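Local coordinates for protein alcohol oxidase (Myceliophthora thermophila, PDB 6F74) that probably oxidises an organic substrate with a bound FAD cofactor and molecular oxygen, as a secreted fungal flavoprotein of the VAO type, at residues 317-327 against 363-371. Sequence-based numbering, arbitrary orientation.
Sequences AIAPRNETAEN and FVGDAHSGY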
ATOM      1  N   ALA A 317      21.276   7.420  12.960  1.00 21.43           N
ATOM      2  CA  ALA A 317      22.025   7.025  11.793  1.00 21.43           C
ATOM      3  C   ALA A 317      23.281   6.283  12.212  1.00 21.69           C
ATOM      4  O   ALA A 317      23.961   6.675  13.165  1.00 21.98           O
ATOM      5  CB  ALA A 317      22.381   8.232  10.946  1.00 21.60           C
ATOM      6  N   ILE A 318      23.561   5.216  11.487  1.00 21.64           N
ATOM      7  CA  ILE A 318      24.637   4.282  11.803  1.00 21.92           C
ATOM      8  C   ILE A 318      25.393   4.005  10.515  1.00 22.08           C
ATOM      9  O   ILE A 318      24.776   3.613   9.523  1.00 21.85           O
ATOM     10  CB  ILE A 318      24.101   2.916  12.302  1.00 21.79           C
ATOM     11  CG1 ILE A 318      23.088   3.095  13.429  1.00 21.63           C
ATOM     12  CG2 ILE A 318      25.255   2.016  12.696  1.00 22.17           C
ATOM     13  CD1 ILE A 318      22.385   1.840  13.861  1.00 21.54           C
ATOM     14  N   ALA A 319      26.708   4.152  10.558  1.00 22.51           N
ATOM     15  CA  ALA A 319      27.547   3.832   9.426  1.00 22.80           C
ATOM     16  C   ALA A 319      28.812   3.140   9.871  1.00 23.27           C
ATOM     17  O   ALA A 319      29.269   3.398  10.985  1.00 23.44           O
ATOM     18  CB  ALA A 319      27.938   5.109   8.691  1.00 22.99           C
ATOM     19  N   PRO A 320      29.408   2.301   8.986  1.00 23.56           N
ATOM     20  CA  PRO A 320      30.679   1.670   9.262  1.00 24.11           C
ATOM     21  C   PRO A 320      31.796   2.663   9.387  1.00 24.55           C
ATOM     22  O   PRO A 320      31.827   3.628   8.647  1.00 24.59           O
ATOM     23  CB  PRO A 320      30.939   0.789   8.030  1.00 24.36           C
ATOM     24  CG  PRO A 320      30.055   1.257   6.977  1.00 24.00           C
ATOM     25  CD  PRO A 320      28.861   1.862   7.694  1.00 23.41           C
ATOM     26  N   ARG A 321      32.679   2.453  10.342  1.00 24.91           N
ATOM     27  CA  ARG A 321      33.976   3.121  10.315  1.00 25.50           C
ATOM     28  C   ARG A 321      34.807   2.520   9.223  1.00 26.02           C
ATOM     29  O   ARG A 321      35.603   3.204   8.630  1.00 26.46           O
ATOM     30  CB  ARG A 321      34.723   2.976  11.649  1.00 25.79           C
ATOM     31  CG  ARG A 321      34.058   3.728  12.775  1.00 25.42           C
ATOM     32  CD  ARG A 321      35.000   3.901  13.955  1.00 25.83           C
ATOM     33  NE  ARG A 321      34.186   4.389  15.063  1.00 25.47           N
ATOM     34  CZ  ARG A 321      33.952   5.669  15.367  1.00 25.39           C
ATOM     35  NH1 ARG A 321      34.507   6.667  14.665  1.00 25.66           N
ATOM     36  NH2 ARG A 321      33.165   5.962  16.401  1.00 25.12           N
ATOM     37  N   ASN A 322      34.669   1.210   9.005  1.00 26.05           N
ATOM     38  CA  ASN A 322      35.500   0.402   8.095  1.00 26.66           C
ATOM     39  C   ASN A 322      34.562  -0.271   7.099  1.00 26.35           C
ATOM     40  O   ASN A 322      33.968  -1.314   7.360  1.00 26.15           O
ATOM     41  CB  ASN A 322      36.227  -0.580   8.997  1.00 27.08           C
ATOM     42  CG  ASN A 322      37.098  -1.615   8.280  1.00 27.81           C
ATOM     43  OD1 ASN A 322      37.953  -1.280   7.463  1.00 28.37           O
ATOM     44  ND2 ASN A 322      36.954  -2.884   8.692  1.00 27.91           N
ATOM     45  N   GLU A 323      34.377   0.373   5.964  1.00 26.32           N
ATOM     46  CA  GLU A 323      33.408  -0.079   5.015  1.00 25.99           C
ATOM     47  C   GLU A 323      34.036  -1.232   4.188  1.00 26.60           C
ATOM     48  O   GLU A 323      35.154  -1.111   3.715  1.00 27.31           O
ATOM     49  CB  GLU A 323      32.907   1.031   4.103  1.00 25.75           C
ATOM     50  CG  GLU A 323      31.533   0.697   3.628  1.00 25.13           C
ATOM     51  CD  GLU A 323      30.848   1.767   2.793  1.00 24.84           C
ATOM     52  OE1 GLU A 323      31.395   2.864   2.535  1.00 25.12           O
ATOM     53  OE2 GLU A 323      29.747   1.439   2.387  1.00 24.38           O
ATOM     54  N   THR A 324      33.305  -2.342   4.066  1.00 26.39           N
ATOM     55  CA  THR A 324      33.696  -3.509   3.305  1.00 26.96           C
ATOM     56  C   THR A 324      32.414  -4.046   2.644  1.00 26.46           C
ATOM     57  O   THR A 324      31.273  -3.667   3.032  1.00 25.71           O
ATOM     58  CB  THR A 324      34.308  -4.625   4.175  1.00 27.41           C
ATOM     59  OG1 THR A 324      33.357  -5.065   5.154  1.00 26.83           O
ATOM     60  CG2 THR A 324      35.524  -4.154   4.908  1.00 27.88           C
ATOM     61  N   ALA A 325      32.603  -4.935   1.663  1.00 26.95           N
ATOM     62  CA  ALA A 325      31.496  -5.603   0.977  1.00 26.61           C
ATOM     63  C   ALA A 325      30.677  -6.459   1.944  1.00 26.22           C
ATOM     64  O   ALA A 325      29.466  -6.469   1.873  1.00 25.60           O
ATOM     65  CB  ALA A 325      32.049  -6.468  -0.153  1.00 27.38           C
ATOM     66  N   GLU A 326      31.349  -7.155   2.859  1.00 26.64           N
ATOM     67  CA  GLU A 326      30.663  -7.952   3.887  1.00 26.37           C
ATOM     68  C   GLU A 326      29.892  -7.069   4.916  1.00 25.60           C
ATOM     69  O   GLU A 326      28.803  -7.445   5.346  1.00 25.15           O
ATOM     70  CB  GLU A 326      31.671  -8.830   4.619  1.00 27.10           C
ATOM     71  CG  GLU A 326      31.046  -9.805   5.618  1.00 27.01           C
ATOM     72  CD  GLU A 326      32.026 -10.757   6.242  1.00 27.83           C
ATOM     73  OE1 GLU A 326      33.087 -11.053   5.591  1.00 28.59           O
ATOM     74  OE2 GLU A 326      31.695 -11.325   7.310  1.00 27.80           O
ATOM     75  N   ASN A 327      30.471  -5.918   5.304  1.00 25.53           N
ATOM     76  CA  ASN A 327      29.906  -5.019   6.315  1.00 24.94           C
ATOM     77  C   ASN A 327      29.440  -5.755   7.574  1.00 24.82           C
ATOM     78  O   ASN A 327      28.353  -5.513   8.093  1.00 24.26           O
ATOM     79  CB  ASN A 327      28.775  -4.146   5.722  1.00 24.27           C
ATOM     80  CG  ASN A 327      29.216  -2.704   5.468  1.00 24.22           C
ATOM     81  OD1 ASN A 327      30.150  -2.220   6.054  1.00 24.52           O
ATOM     82  ND2 ASN A 327      28.489  -2.013   4.630  1.00 23.85           N
ATOM     83  N   PHE A 363      25.326   6.973   1.694  1.00 22.66           N
ATOM     84  CA  PHE A 363      24.058   6.800   2.344  1.00 22.09           C
ATOM     85  C   PHE A 363      24.076   7.464   3.731  1.00 22.05           C
ATOM     86  O   PHE A 363      23.251   8.317   4.002  1.00 21.86           O
ATOM     87  CB  PHE A 363      23.678   5.321   2.401  1.00 21.81           C
ATOM     88  CG  PHE A 363      22.338   5.087   3.016  1.00 21.28           C
ATOM     89  CD1 PHE A 363      21.217   5.622   2.443  1.00 21.00           C
ATOM     90  CD2 PHE A 363      22.207   4.363   4.178  1.00 21.13           C
ATOM     91  CE1 PHE A 363      19.974   5.445   3.010  1.00 20.58           C
ATOM     92  CE2 PHE A 363      20.967   4.172   4.759  1.00 20.73           C
ATOM     93  CZ  PHE A 363      19.854   4.706   4.171  1.00 20.45           C
ATOM     94  N   VAL A 364      24.991   7.084   4.605  1.00 22.26           N
ATOM     95  CA  VAL A 364      25.102   7.727   5.921  1.00 22.29           C
ATOM     96  C   VAL A 364      26.429   8.426   5.950  1.00 22.86           C
ATOM     97  O   VAL A 364      27.502   7.789   5.896  1.00 23.19           O
ATOM     98  CB  VAL A 364      24.962   6.740   7.102  1.00 22.09           C
ATOM     99  CG1 VAL A 364      25.265   7.423   8.448  1.00 22.24           C
ATOM    100  CG2 VAL A 364      23.551   6.177   7.146  1.00 21.59           C
ATOM    101  N   GLY A 365      26.335   9.753   6.008  1.00 23.03           N
ATOM    102  CA  GLY A 365      27.475  10.647   5.959  1.00 23.62           C
ATOM    103  C   GLY A 365      28.274  10.300   4.736  1.00 23.99           C
ATOM    104  O   GLY A 365      27.776  10.348   3.603  1.00 23.92           O
ATOM    105  N   ASP A 366      29.494   9.872   4.993  1.00 24.40           N
ATOM    106  CA  ASP A 366      30.483   9.570   3.965  1.00 24.92           C
ATOM    107  C   ASP A 366      30.480   8.134   3.461  1.00 24.79           C
ATOM    108  O   ASP A 366      31.103   7.810   2.442  1.00 25.22           O
ATOM    109  CB  ASP A 366      31.863   9.899   4.520  1.00 25.54           C
ATOM    110  CG  ASP A 366      32.785  10.360   3.437  1.00 26.26           C
ATOM    111  OD1 ASP A 366      32.294  10.698   2.328  1.00 26.27           O
ATOM    112  OD2 ASP A 366      34.016  10.377   3.654  1.00 26.86           O
ATOM    113  N   ALA A 367      29.767   7.257   4.160  1.00 24.26           N
ATOM    114  CA  ALA A 367      29.778   5.820   3.888  1.00 24.19           C
ATOM    115  C   ALA A 367      28.707   5.464   2.866  1.00 23.82           C
ATOM    116  O   ALA A 367      27.583   5.983   2.914  1.00 23.35           O
ATOM    117  CB  ALA A 367      29.540   5.051   5.178  1.00 23.89           C
ATOM    118  N   HIS A 368      29.059   4.563   1.948  1.00 24.08           N
ATOM    119  CA  HIS A 368      28.109   4.068   0.930  1.00 23.78           C
ATOM    120  C   HIS A 368      27.301   2.872   1.469  1.00 23.32           C
ATOM    121  O   HIS A 368      27.089   1.863   0.768  1.00 23.35           O
ATOM    122  CB  HIS A 368      28.854   3.670  -0.367  1.00 24.37           C
ATOM    123  CG  HIS A 368      29.520   4.812  -1.081  1.00 24.88           C
ATOM    124  ND1 HIS A 368      30.061   5.897  -0.423  1.00 25.07           N
ATOM    125  CD2 HIS A 368      29.736   5.037  -2.399  1.00 25.30           C
ATOM    126  CE1 HIS A 368      30.573   6.744  -1.300  1.00 25.60           C
ATOM    127  NE2 HIS A 368      30.350   6.268  -2.508  1.00 25.74           N
ATOM    128  N   SER A 369      26.841   2.994   2.711  1.00 22.95           N
ATOM    129  CA  SER A 369      26.033   1.959   3.368  1.00 22.56           C
ATOM    130  C   SER A 369      25.586   2.503   4.733  1.00 22.26           C
ATOM    131  O   SER A 369      26.030   3.572   5.171  1.00 22.40           O
ATOM    132  CB  SER A 369      26.837   0.669   3.591  1.00 22.94           C
ATOM    133  OG  SER A 369      27.882   0.901   4.486  1.00 23.28           O
ATOM    134  N   GLY A 370      24.724   1.758   5.398  1.00 21.92           N
ATOM    135  CA  GLY A 370      24.309   2.110   6.739  1.00 21.72           C
ATOM    136  C   GLY A 370      22.845   1.901   7.023  1.00 21.24           C
ATOM    137  O   GLY A 370      22.125   1.278   6.249  1.00 21.05           O
ATOM    138  N   TYR A 371      22.440   2.437   8.168  1.00 21.13           N
ATOM    139  CA  TYR A 371      21.084   2.323   8.675  1.00 20.78           C
ATOM    140  C   TYR A 371      20.677   3.706   9.107  1.00 20.71           C
ATOM    141  O   TYR A 371      21.460   4.403   9.751  1.00 20.96           O
ATOM    142  CB  TYR A 371      21.035   1.403   9.920  1.00 20.86           C
ATOM    143  CG  TYR A 371      19.715   1.469  10.671  1.00 20.62           C
ATOM    144  CD1 TYR A 371      19.413   2.532  11.556  1.00 20.63           C
ATOM    145  CD2 TYR A 371      18.741   0.489  10.478  1.00 20.44           C
ATOM    146  CE1 TYR A 371      18.172   2.592  12.206  1.00 20.49           C
ATOM    147  CE2 TYR A 371      17.520   0.551  11.122  1.00 20.29           C
ATOM    148  CZ  TYR A 371      17.241   1.589  11.989  1.00 20.32           C
ATOM    149  OH  TYR A 371      16.027   1.577  12.632  1.00 20.26           O
TER
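Val364 lays CG1, anti to its own backbone N (chi1 173°), against two methyls of strand 311-320: Ala319 CB lies 3.5 Å from it and Ala317 CB 3.9 Å. A type II' turn from Val364 to Ala367 then brings Ala367 CB within 3.9 Å of Ala319 CB, and the same methyl lies 3.9 Å from Glu323 OE1. The Glu323 carboxylate, reached by an extended chain, takes two bonds: His368 N donates to OE1 on its syn side (2.9 Å), 24° out of the carboxylate plane, and Ser369 OG gives its proton to OE2 from above that plane, 53° out of it. Ser369 OG also accepts a weak bond from Asn327 ND2, whose stronger partner is Arg357 O. With an alanine at Glu323, His368 N and the Ser369 hydroxyl would probably lose their shared acceptor, leaving the hydroxyl the weak Asn327 bond and more freedom to turn. Beyond Gly370, Tyr371 forms an antiparallel hydrogen-bonded pair with Ile318 (Ile318 N to Tyr371 O 2.8 Å, Tyr371 N to Ile318 O 2.9 Å); Ile318 CD1 meets Tyr371 CD1 at 3.8 Å, both side chains packing on helix 328-346. Where these inner sheet strands run out into loops, two donors fix the carboxylate's rotation and probably stabilise its charge.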